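Local coordinates for protein bifunctional cytochrome P450/NADPH--P450 reductase (Deinococcus aerius, PDB 7F3H) that probably hydroxylates organic substrates at its heme with dioxygen, using electrons that a fused reductase part takes from NADPH, at residues G25-L30 and L436-S441; R327-I332 and L442-E447. One frame throughout, in Å; residues are numbered along the deposited sequence.

Contact 1 (G25-L30 and L436-S441); sequences GDAPVL and LKVKQS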
ATOM      1  N   GLY A  25      16.011  -8.865  11.300  1.00 39.94           N
ATOM      2  CA  GLY A  25      14.744  -8.727  11.987  1.00 35.00           C
ATOM      3  C   GLY A  25      13.561  -8.809  11.039  1.00 34.43           C
ATOM      4  O   GLY A  25      13.692  -9.006   9.830  1.00 31.74           O
ATOM      5  N   ASP A  26      12.371  -8.675  11.639  1.00 36.06           N
ATOM      6  CA  ASP A  26      11.113  -8.761  10.911  1.00 36.76           C
ATOM      7  C   ASP A  26      10.812  -7.526  10.063  1.00 38.24           C
ATOM      8  O   ASP A  26       9.970  -7.615   9.164  1.00 38.93           O
ATOM      9  CB  ASP A  26       9.951  -8.923  11.890  1.00 45.26           C
ATOM     10  CG  ASP A  26       9.780 -10.333  12.381  1.00 49.62           C
ATOM     11  OD1 ASP A  26      10.103 -11.261  11.605  1.00 52.64           O
ATOM     12  OD2 ASP A  26       9.281 -10.494  13.525  1.00 49.01           O
ATOM     13  N   ALA A  27      11.464  -6.377  10.343  1.00 36.28           N
ATOM     14  CA  ALA A  27      11.177  -5.107   9.681  1.00 35.03           C
ATOM     15  C   ALA A  27      12.371  -4.150   9.732  1.00 24.67           C
ATOM     16  O   ALA A  27      12.362  -3.221  10.536  1.00 26.08           O
ATOM     17  CB  ALA A  27       9.949  -4.463  10.331  1.00 31.30           C
ATOM     18  N   PRO A  28      13.396  -4.330   8.894  1.00 27.78           N
ATOM     19  CA  PRO A  28      14.601  -3.472   8.987  1.00 29.85           C
ATOM     20  C   PRO A  28      14.363  -1.979   8.766  1.00 32.76           C
ATOM     21  O   PRO A  28      15.199  -1.156   9.209  1.00 32.03           O
ATOM     22  CB  PRO A  28      15.542  -4.054   7.919  1.00 33.87           C
ATOM     23  CG  PRO A  28      14.739  -5.093   7.157  1.00 24.19           C
ATOM     24  CD  PRO A  28      13.564  -5.455   7.952  1.00 26.72           C
ATOM     25  N   VAL A  29      13.266  -1.590   8.108  1.00 27.77           N
ATOM     26  CA  VAL A  29      13.000  -0.159   7.991  1.00 32.85           C
ATOM     27  C   VAL A  29      12.915   0.497   9.372  1.00 29.59           C
ATOM     28  O   VAL A  29      13.236   1.685   9.514  1.00 30.25           O
ATOM     29  CB  VAL A  29      11.738   0.116   7.139  1.00 30.12           C
ATOM     30  CG1 VAL A  29      10.485  -0.194   7.906  1.00 25.24           C
ATOM     31  CG2 VAL A  29      11.743   1.591   6.633  1.00 25.28           C
ATOM     32  N   LEU A  30      12.554  -0.257  10.421  1.00 27.34           N
ATOM     33  CA  LEU A  30      12.505   0.361  11.758  1.00 34.44           C
ATOM     34  C   LEU A  30      13.913   0.601  12.327  1.00 32.51           C
ATOM     35  O   LEU A  30      14.155   1.586  13.052  1.00 30.08           O
ATOM     36  CB  LEU A  30      11.671  -0.499  12.710  1.00 25.01           C
ATOM     37  CG  LEU A  30      10.223  -0.690  12.264  1.00 29.39           C
ATOM     38  CD1 LEU A  30       9.370  -1.381  13.338  1.00 22.05           C
ATOM     39  CD2 LEU A  30       9.639   0.650  11.877  1.00 27.67           C
ATOM     40  N   LEU A 436       2.228  -4.303  19.376  1.00 28.66           N
ATOM     41  CA  LEU A 436       2.439  -4.108  17.946  1.00 28.62           C
ATOM     42  C   LEU A 436       3.704  -4.825  17.497  1.00 31.56           C
ATOM     43  O   LEU A 436       4.777  -4.615  18.070  1.00 32.09           O
ATOM     44  CB  LEU A 436       2.507  -2.614  17.617  1.00 28.31           C
ATOM     45  CG  LEU A 436       2.837  -2.304  16.147  1.00 28.89           C
ATOM     46  CD1 LEU A 436       1.794  -2.853  15.201  1.00 24.74           C
ATOM     47  CD2 LEU A 436       2.997  -0.824  15.932  1.00 25.96           C
ATOM     48  N   LYS A 437       3.539  -5.725  16.519  1.00 32.55           N
ATOM     49  CA  LYS A 437       4.611  -6.471  15.858  1.00 36.11           C
ATOM     50  C   LYS A 437       4.447  -6.227  14.363  1.00 33.64           C
ATOM     51  O   LYS A 437       3.416  -6.582  13.781  1.00 31.40           O
ATOM     52  CB  LYS A 437       4.575  -7.975  16.188  1.00 38.99           C
ATOM     53  CG  LYS A 437       5.961  -8.667  16.177  1.00 44.93           C
ATOM     54  CD  LYS A 437       5.897 -10.207  16.263  1.00 57.52           C
ATOM     55  CE  LYS A 437       6.143 -10.701  17.710  1.00 64.86           C
ATOM     56  NZ  LYS A 437       6.632 -12.114  17.807  1.00 52.32           N
ATOM     57  N   VAL A 438       5.413  -5.527  13.769  1.00 39.04           N
ATOM     58  CA  VAL A 438       5.371  -5.119  12.366  1.00 37.44           C
ATOM     59  C   VAL A 438       6.203  -6.081  11.519  1.00 36.09           C
ATOM     60  O   VAL A 438       7.332  -6.430  11.883  1.00 39.02           O
ATOM     61  CB  VAL A 438       5.862  -3.673  12.215  1.00 34.12           C
ATOM     62  CG1 VAL A 438       5.806  -3.255  10.761  1.00 34.30           C
ATOM     63  CG2 VAL A 438       5.023  -2.762  13.083  1.00 28.07           C
ATOM     64  N   LYS A 439       5.634  -6.566  10.422  1.00 36.74           N
ATOM     65  CA  LYS A 439       6.380  -7.388   9.480  1.00 37.58           C
ATOM     66  C   LYS A 439       6.514  -6.640   8.158  1.00 35.55           C
ATOM     67  O   LYS A 439       5.546  -6.033   7.667  1.00 37.16           O
ATOM     68  CB  LYS A 439       5.718  -8.764   9.267  1.00 45.16           C
ATOM     69  CG  LYS A 439       6.474  -9.740   8.298  1.00 50.12           C
ATOM     70  CD  LYS A 439       7.733 -10.442   8.813  1.00 52.42           C
ATOM     71  CE  LYS A 439       7.306 -11.584   9.753  1.00 55.71           C
ATOM     72  NZ  LYS A 439       6.595 -12.692   8.998  1.00 57.79           N
ATOM     73  N   GLN A 440       7.729  -6.676   7.606  1.00 34.80           N
ATOM     74  CA  GLN A 440       8.090  -6.020   6.361  1.00 35.78           C
ATOM     75  C   GLN A 440       8.339  -7.063   5.270  1.00 34.88           C
ATOM     76  O   GLN A 440       9.167  -7.963   5.439  1.00 30.28           O
ATOM     77  CB  GLN A 440       9.335  -5.153   6.550  1.00 26.18           C
ATOM     78  CG  GLN A 440       9.565  -4.285   5.335  1.00 25.75           C
ATOM     79  CD  GLN A 440      10.698  -3.331   5.524  1.00 29.87           C
ATOM     80  OE1 GLN A 440      11.496  -3.462   6.469  1.00 32.00           O
ATOM     81  NE2 GLN A 440      10.791  -2.355   4.635  1.00 30.34           N
ATOM     82  N   SER A 441       7.628  -6.914   4.149  1.00 33.83           N
ATOM     83  CA  SER A 441       7.851  -7.608   2.891  1.00 27.63           C
ATOM     84  C   SER A 441       7.899  -6.556   1.791  1.00 35.51           C
ATOM     85  O   SER A 441       8.755  -5.663   1.822  1.00 40.73           O
ATOM     86  CB  SER A 441       6.740  -8.624   2.657  1.00 37.07           C
ATOM     87  OG  SER A 441       5.485  -7.966   2.549  1.00 37.74           O
TER

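Contact 2 (R327-I332 and L442-E447); sequences RFWSTI and LTIKPE. With HEM (protoporphyrin IX containing Fe), chain E.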
ATOM      1  N   ARG A 327       0.301   8.708   8.025  1.00 23.11           N
ATOM      2  CA  ARG A 327       1.513   9.384   8.490  1.00 25.09           C
ATOM      3  C   ARG A 327       2.292   8.526   9.495  1.00 26.63           C
ATOM      4  O   ARG A 327       3.517   8.436   9.407  1.00 30.10           O
ATOM      5  CB  ARG A 327       1.199  10.762   9.081  1.00 25.69           C
ATOM      6  CG  ARG A 327       2.452  11.612   9.305  1.00 25.51           C
ATOM      7  CD  ARG A 327       2.108  12.972   9.870  1.00 26.78           C
ATOM      8  NE  ARG A 327       1.684  12.869  11.261  1.00 33.72           N
ATOM      9  CZ  ARG A 327       2.519  12.787  12.292  1.00 30.73           C
ATOM     10  NH1 ARG A 327       3.831  12.801  12.082  1.00 29.30           N
ATOM     11  NH2 ARG A 327       2.035  12.661  13.524  1.00 32.30           N
ATOM     12  N   PHE A 328       1.610   7.890  10.467  1.00 26.89           N
ATOM     13  CA  PHE A 328       2.310   6.989  11.390  1.00 30.64           C
ATOM     14  C   PHE A 328       2.836   5.725  10.709  1.00 29.69           C
ATOM     15  O   PHE A 328       3.923   5.257  11.063  1.00 34.25           O
ATOM     16  CB  PHE A 328       1.452   6.496  12.566  1.00 32.09           C
ATOM     17  CG  PHE A 328       1.401   7.406  13.748  1.00 33.75           C
ATOM     18  CD1 PHE A 328       2.046   8.627  13.743  1.00 35.71           C
ATOM     19  CD2 PHE A 328       0.942   6.911  14.964  1.00 39.27           C
ATOM     20  CE1 PHE A 328       2.043   9.443  14.868  1.00 36.61           C
ATOM     21  CE2 PHE A 328       0.955   7.694  16.115  1.00 40.32           C
ATOM     22  CZ  PHE A 328       1.509   8.981  16.060  1.00 42.62           C
ATOM     23  N   TRP A 329       2.057   5.099   9.822  1.00 26.82           N
ATOM     24  CA  TRP A 329       2.323   3.711   9.397  1.00 30.04           C
ATOM     25  C   TRP A 329       2.016   3.519   7.903  1.00 28.76           C
ATOM     26  O   TRP A 329       1.245   2.659   7.495  1.00 26.27           O
ATOM     27  CB  TRP A 329       1.530   2.719  10.262  1.00 26.24           C
ATOM     28  CG  TRP A 329       2.048   2.619  11.676  1.00 27.41           C
ATOM     29  CD1 TRP A 329       1.435   3.053  12.823  1.00 28.34           C
ATOM     30  CD2 TRP A 329       3.312   2.064  12.079  1.00 28.65           C
ATOM     31  NE1 TRP A 329       2.247   2.794  13.922  1.00 30.36           N
ATOM     32  CE2 TRP A 329       3.407   2.204  13.482  1.00 27.87           C
ATOM     33  CE3 TRP A 329       4.363   1.450  11.386  1.00 25.95           C
ATOM     34  CZ2 TRP A 329       4.508   1.751  14.199  1.00 30.71           C
ATOM     35  CZ3 TRP A 329       5.461   1.008  12.100  1.00 31.25           C
ATOM     36  CH2 TRP A 329       5.524   1.156  13.495  1.00 35.54           C
ATOM     37  N   SER A 330       2.629   4.365   7.075  1.00 27.70           N
ATOM     38  CA  SER A 330       2.575   4.221   5.621  1.00 26.75           C
ATOM     39  C   SER A 330       3.113   2.852   5.191  1.00 30.35           C
ATOM     40  O   SER A 330       4.250   2.475   5.522  1.00 27.72           O
ATOM     41  CB  SER A 330       3.376   5.372   5.005  1.00 30.49           C
ATOM     42  OG  SER A 330       3.181   5.512   3.624  1.00 28.57           O
ATOM     43  N   THR A 331       2.309   2.117   4.415  1.00 24.31           N
ATOM     44  CA  THR A 331       2.558   0.692   4.264  1.00 27.09           C
ATOM     45  C   THR A 331       3.574   0.354   3.174  1.00 31.44           C
ATOM     46  O   THR A 331       4.094  -0.769   3.171  1.00 30.96           O
ATOM     47  CB  THR A 331       1.239  -0.067   4.024  1.00 29.76           C
ATOM     48  OG1 THR A 331       0.549   0.469   2.881  1.00 33.09           O
ATOM     49  CG2 THR A 331       0.318   0.066   5.253  1.00 28.06           C
ATOM     50  N   ILE A 332       3.887   1.267   2.257  1.00 29.23           N
ATOM     51  CA  ILE A 332       5.124   1.082   1.492  1.00 26.85           C
ATOM     52  C   ILE A 332       6.118   2.107   2.005  1.00 24.95           C
ATOM     53  O   ILE A 332       6.097   3.275   1.573  1.00 26.37           O
ATOM     54  CB  ILE A 332       4.960   1.207  -0.030  1.00 25.24           C
ATOM     55  CG1 ILE A 332       3.928   0.221  -0.597  1.00 25.50           C
ATOM     56  CG2 ILE A 332       6.311   0.928  -0.664  1.00 26.21           C
ATOM     57  CD1 ILE A 332       3.664   0.387  -2.133  1.00 19.63           C
ATOM     58  N   LEU A 442       7.015  -6.643   0.791  1.00 36.91           N
ATOM     59  CA  LEU A 442       6.827  -5.478  -0.070  1.00 38.80           C
ATOM     60  C   LEU A 442       6.263  -4.317   0.746  1.00 35.22           C
ATOM     61  O   LEU A 442       6.657  -3.158   0.554  1.00 42.65           O
ATOM     62  CB  LEU A 442       5.915  -5.822  -1.254  1.00 38.27           C
ATOM     63  CG  LEU A 442       5.788  -4.848  -2.438  1.00 47.56           C
ATOM     64  CD1 LEU A 442       6.934  -5.067  -3.445  1.00 39.80           C
ATOM     65  CD2 LEU A 442       4.388  -4.910  -3.136  1.00 36.81           C
ATOM     66  N   THR A 443       5.387  -4.628   1.706  1.00 29.87           N
ATOM     67  CA  THR A 443       4.664  -3.700   2.562  1.00 34.21           C
ATOM     68  C   THR A 443       4.996  -3.995   4.024  1.00 31.95           C
ATOM     69  O   THR A 443       5.749  -4.914   4.337  1.00 35.13           O
ATOM     70  CB  THR A 443       3.159  -3.811   2.327  1.00 33.40           C
ATOM     71  OG1 THR A 443       2.812  -5.197   2.321  1.00 39.30           O
ATOM     72  CG2 THR A 443       2.765  -3.198   0.968  1.00 32.29           C
ATOM     73  N   ILE A 444       4.494  -3.148   4.920  1.00 33.85           N
ATOM     74  CA  ILE A 444       4.550  -3.371   6.362  1.00 33.38           C
ATOM     75  C   ILE A 444       3.151  -3.578   6.879  1.00 33.93           C
ATOM     76  O   ILE A 444       2.154  -3.146   6.285  1.00 35.60           O
ATOM     77  CB  ILE A 444       5.252  -2.270   7.181  1.00 28.33           C
ATOM     78  CG1 ILE A 444       4.636  -0.921   6.849  1.00 29.34           C
ATOM     79  CG2 ILE A 444       6.740  -2.367   7.057  1.00 23.43           C
ATOM     80  CD1 ILE A 444       5.126   0.197   7.733  1.00 27.48           C
ATOM     81  N   LYS A 445       3.085  -4.286   7.982  1.00 30.81           N
ATOM     82  CA  LYS A 445       1.759  -4.757   8.324  1.00 29.86           C
ATOM     83  C   LYS A 445       1.743  -5.238   9.768  1.00 31.54           C
ATOM     84  O   LYS A 445       2.761  -5.796  10.219  1.00 31.40           O
ATOM     85  CB  LYS A 445       1.479  -5.802   7.222  1.00 41.52           C
ATOM     86  CG  LYS A 445       2.520  -6.996   7.123  1.00 45.32           C
ATOM     87  CD  LYS A 445       2.300  -7.676   5.769  1.00 46.70           C
ATOM     88  CE  LYS A 445       3.036  -8.968   5.891  1.00 57.61           C
ATOM     89  NZ  LYS A 445       4.521  -8.847   6.090  1.00 46.64           N
ATOM     90  N   PRO A 446       0.672  -4.995  10.546  1.00 29.74           N
ATOM     91  CA  PRO A 446       0.614  -5.574  11.901  1.00 33.25           C
ATOM     92  C   PRO A 446       0.343  -7.065  11.831  1.00 34.63           C
ATOM     93  O   PRO A 446      -0.452  -7.518  11.008  1.00 34.83           O
ATOM     94  CB  PRO A 446      -0.520  -4.806  12.600  1.00 32.97           C
ATOM     95  CG  PRO A 446      -1.196  -4.022  11.619  1.00 28.83           C
ATOM     96  CD  PRO A 446      -0.437  -4.041  10.312  1.00 36.62           C
ATOM     97  N   GLU A 447       1.116  -7.832  12.599  1.00 36.54           N
ATOM     98  CA  GLU A 447       1.058  -9.285  12.556  1.00 36.10           C
ATOM     99  C   GLU A 447       0.501  -9.795  13.878  1.00 30.91           C
ATOM    100  O   GLU A 447       0.726  -9.184  14.925  1.00 33.12           O
ATOM    101  CB  GLU A 447       2.457  -9.834  12.279  1.00 38.39           C
ATOM    102  CG  GLU A 447       2.504 -11.174  11.581  1.00 42.69           C
ATOM    103  CD  GLU A 447       3.927 -11.638  11.378  1.00 53.52           C
ATOM    104  OE1 GLU A 447       4.806 -11.110  12.088  1.00 56.98           O
ATOM    105  OE2 GLU A 447       4.187 -12.440  10.454  1.00 57.07           O
TER
HETATM  106  CHA HEM E 601       2.084   2.912  -6.835  1.00 23.29           C
HETATM  107  CHB HEM E 601      -2.124   0.586  -7.544  1.00 25.55           C
HETATM  108  CHC HEM E 601      -3.204   1.147  -2.824  1.00 27.38           C
HETATM  109  CHD HEM E 601       1.123   3.204  -2.073  1.00 21.49           C
HETATM  110  C1A HEM E 601       1.042   2.245  -7.431  1.00 25.76           C
HETATM  111  C2A HEM E 601       0.997   1.825  -8.815  1.00 29.25           C
HETATM  112  C3A HEM E 601      -0.176   1.212  -9.040  1.00 25.52           C
HETATM  113  C4A HEM E 601      -0.884   1.152  -7.771  1.00 24.07           C
HETATM  114  CMA HEM E 601      -0.656   0.613 -10.387  1.00 19.69           C
HETATM  115  CAA HEM E 601       2.086   2.159  -9.847  1.00 26.97           C
HETATM  116  CBA HEM E 601       1.673   3.464 -10.538  1.00 26.10           C
HETATM  117  CGA HEM E 601       2.641   3.863 -11.652  1.00 31.28           C
HETATM  118  O1A HEM E 601       2.120   4.217 -12.746  1.00 29.44           O
HETATM  119  O2A HEM E 601       3.900   3.747 -11.551  1.00 26.62           O
HETATM  120  C1B HEM E 601      -2.812   0.564  -6.348  1.00 24.15           C
HETATM  121  C2B HEM E 601      -4.149   0.028  -6.126  1.00 23.56           C
HETATM  122  C3B HEM E 601      -4.453   0.235  -4.833  1.00 23.47           C
HETATM  123  C4B HEM E 601      -3.298   0.835  -4.189  1.00 28.11           C
HETATM  124  CMB HEM E 601      -5.039  -0.567  -7.236  1.00 18.29           C
HETATM  125  CAB HEM E 601      -5.689  -0.179  -4.004  1.00 25.68           C
HETATM  126  CBB HEM E 601      -6.682  -0.952  -4.451  1.00 35.04           C
HETATM  127  C1C HEM E 601      -2.123   1.742  -2.192  1.00 26.63           C
HETATM  128  C2C HEM E 601      -2.032   2.142  -0.782  1.00 28.38           C
HETATM  129  C3C HEM E 601      -0.810   2.688  -0.633  1.00 24.07           C
HETATM  130  C4C HEM E 601      -0.134   2.693  -1.895  1.00 21.28           C
HETATM  131  CMC HEM E 601      -3.130   1.916   0.299  1.00 25.84           C
HETATM  132  CAC HEM E 601      -0.113   3.299   0.573  1.00 27.07           C
HETATM  133  CBC HEM E 601      -0.703   3.394   1.756  1.00 35.57           C
HETATM  134  C1D HEM E 601       1.765   3.301  -3.292  1.00 23.81           C
HETATM  135  C2D HEM E 601       3.112   3.819  -3.511  1.00 24.60           C
HETATM  136  C3D HEM E 601       3.349   3.734  -4.819  1.00 22.22           C
HETATM  137  C4D HEM E 601       2.199   3.153  -5.483  1.00 24.65           C
HETATM  138  CMD HEM E 601       4.090   4.382  -2.446  1.00 17.46           C
HETATM  139  CAD HEM E 601       4.645   4.164  -5.482  1.00 21.13           C
HETATM  140  CBD HEM E 601       5.509   2.935  -5.396  1.00 21.33           C
HETATM  141  CGD HEM E 601       6.893   3.212  -5.877  1.00 27.53           C
HETATM  142  O1D HEM E 601       7.557   2.193  -6.186  1.00 28.68           O
HETATM  143  O2D HEM E 601       7.321   4.410  -5.949  1.00 30.36           O
HETATM  144  NA  HEM E 601      -0.109   1.789  -6.823  1.00 23.77           N
HETATM  145  NB  HEM E 601      -2.331   1.055  -5.158  1.00 23.11           N
HETATM  146  NC  HEM E 601      -0.937   2.083  -2.828  1.00 21.14           N
HETATM  147  ND  HEM E 601       1.242   2.909  -4.515  1.00 20.20           N
HETATM  148 FE   HEM E 601      -0.536   2.090  -4.843  1.00 28.73          FE

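Contact 1 (G25-L30 and L436-S441)
Q440 reaches to the start of helix 28-38, while D26, in the turn before that helix, sits against the strand that carries Q440. With CG anti to the backbone N (chi1 -170°) and the chain extended beyond it, the Q440 side chain reaches across to the first helical turn and sets its amide there. OE1 accepts a nearly straight hydrogen bond from V29 N, at 3.1 Å, with the donor tilted 19° from the plane of the amide carbonyl. This amide oxygen serves an N-H at the beginning of a helix, where no earlier turn supplies a carbonyl. P28, with no N-H to offer, suits the position before V29, and its CD rests 3.2 Å from Q440 OE1. V29 CB lies 3.6 Å from Q440 NE2, so a branched apolar side chain packs on the amide. An alanine in place of Q440 would probably leave V29 N without its acceptor and open a gap next to P28 and V29.

Nearer the strand, the backbone takes over: Q440 N gives a hydrogen bond of 2.9 Å to D26 O. An aspartate suits this exposed place, its carboxylate set against the K439 methylenes, with D26 OD1 3.4 Å from K439 CE. Its charge is opposite to that of K439 NZ, though OD1 and NZ are too far apart for a salt bridge; the lysine chain, bent at its last three torsions, carries NZ to a salt bridge with E447. V438 meets A27 through CG1, 4.3 Å from A27 CB, and L30 CD1 through its CB. Small A27 lets the turn come close to the strand.

The contact lies near the surface. Strand 438-440 pairs with strand 444-446, V438 also rests on W329 of helix 317-329, and V29 touches P333, N334 and L360.

Contact 2 (R327-I332 and L442-E447)
The side chain of I444 comes against the chain leaving helix 317-329 and meets W329, S330 and T331. Its CG1 stands between the backbone N and the carbonyl carbon (chi1 53°), and the extended chain then carries CD1 to 3.3 Å from S330 O and 3.9 Å from W329 CE3. The methyl touches the indole at its edge, in the ring plane; the W329 ring also stacks with F278. An isoleucine suits this corner: its longer branch reaches the carbonyl and the ring, while branching at CB limits the torsions it can take.

One backbone bond ties the segments: I444 N donates to T331 O over 3.0 Å. T331 O also takes a CA-H contact from T443 CA, at 3.0 Å. T443 CG2 lies against I332 CG1 at 3.9 Å.

On the heme side, T331 OG1 takes the rotamer between N and C (chi1 56°) and bonds to T271 O, which satisfies the buried hydroxyl. T331 OG1 also lies 3.4 Å from HEM CBC, a vinyl carbon. I332, extended to its tip, lays CD1 3.7 Å from the porphyrin carbon HEM C1D, an apolar residue against an apolar ring.

E324 and R327 form the salt bridge of the P450 ExxR motif. As in related P450s, the chain after this helix and the hairpin turn probably border the substrate pocket.

How the contacts relate
The centres of contacts 1 and 2 lie about 9 Å apart, and their segments alternate along the chain: 25-30, 327-332, 436-441, then 442-447. The last two follow directly on each other and form one antiparallel hairpin of strands 438-440 and 444-446, so each contact uses one arm of the same small sheet. Contact 1 holds the first arm to the start of helix 28-38 near the surface; contact 2 holds the second to the chain leaving helix 317-329, beside the heme. Between them V438 CG1 packs on I444 CB, and L436 CD2 on W329 CZ2. The hairpin thus joins the N-terminal part of the P450 domain to its heme-bearing core.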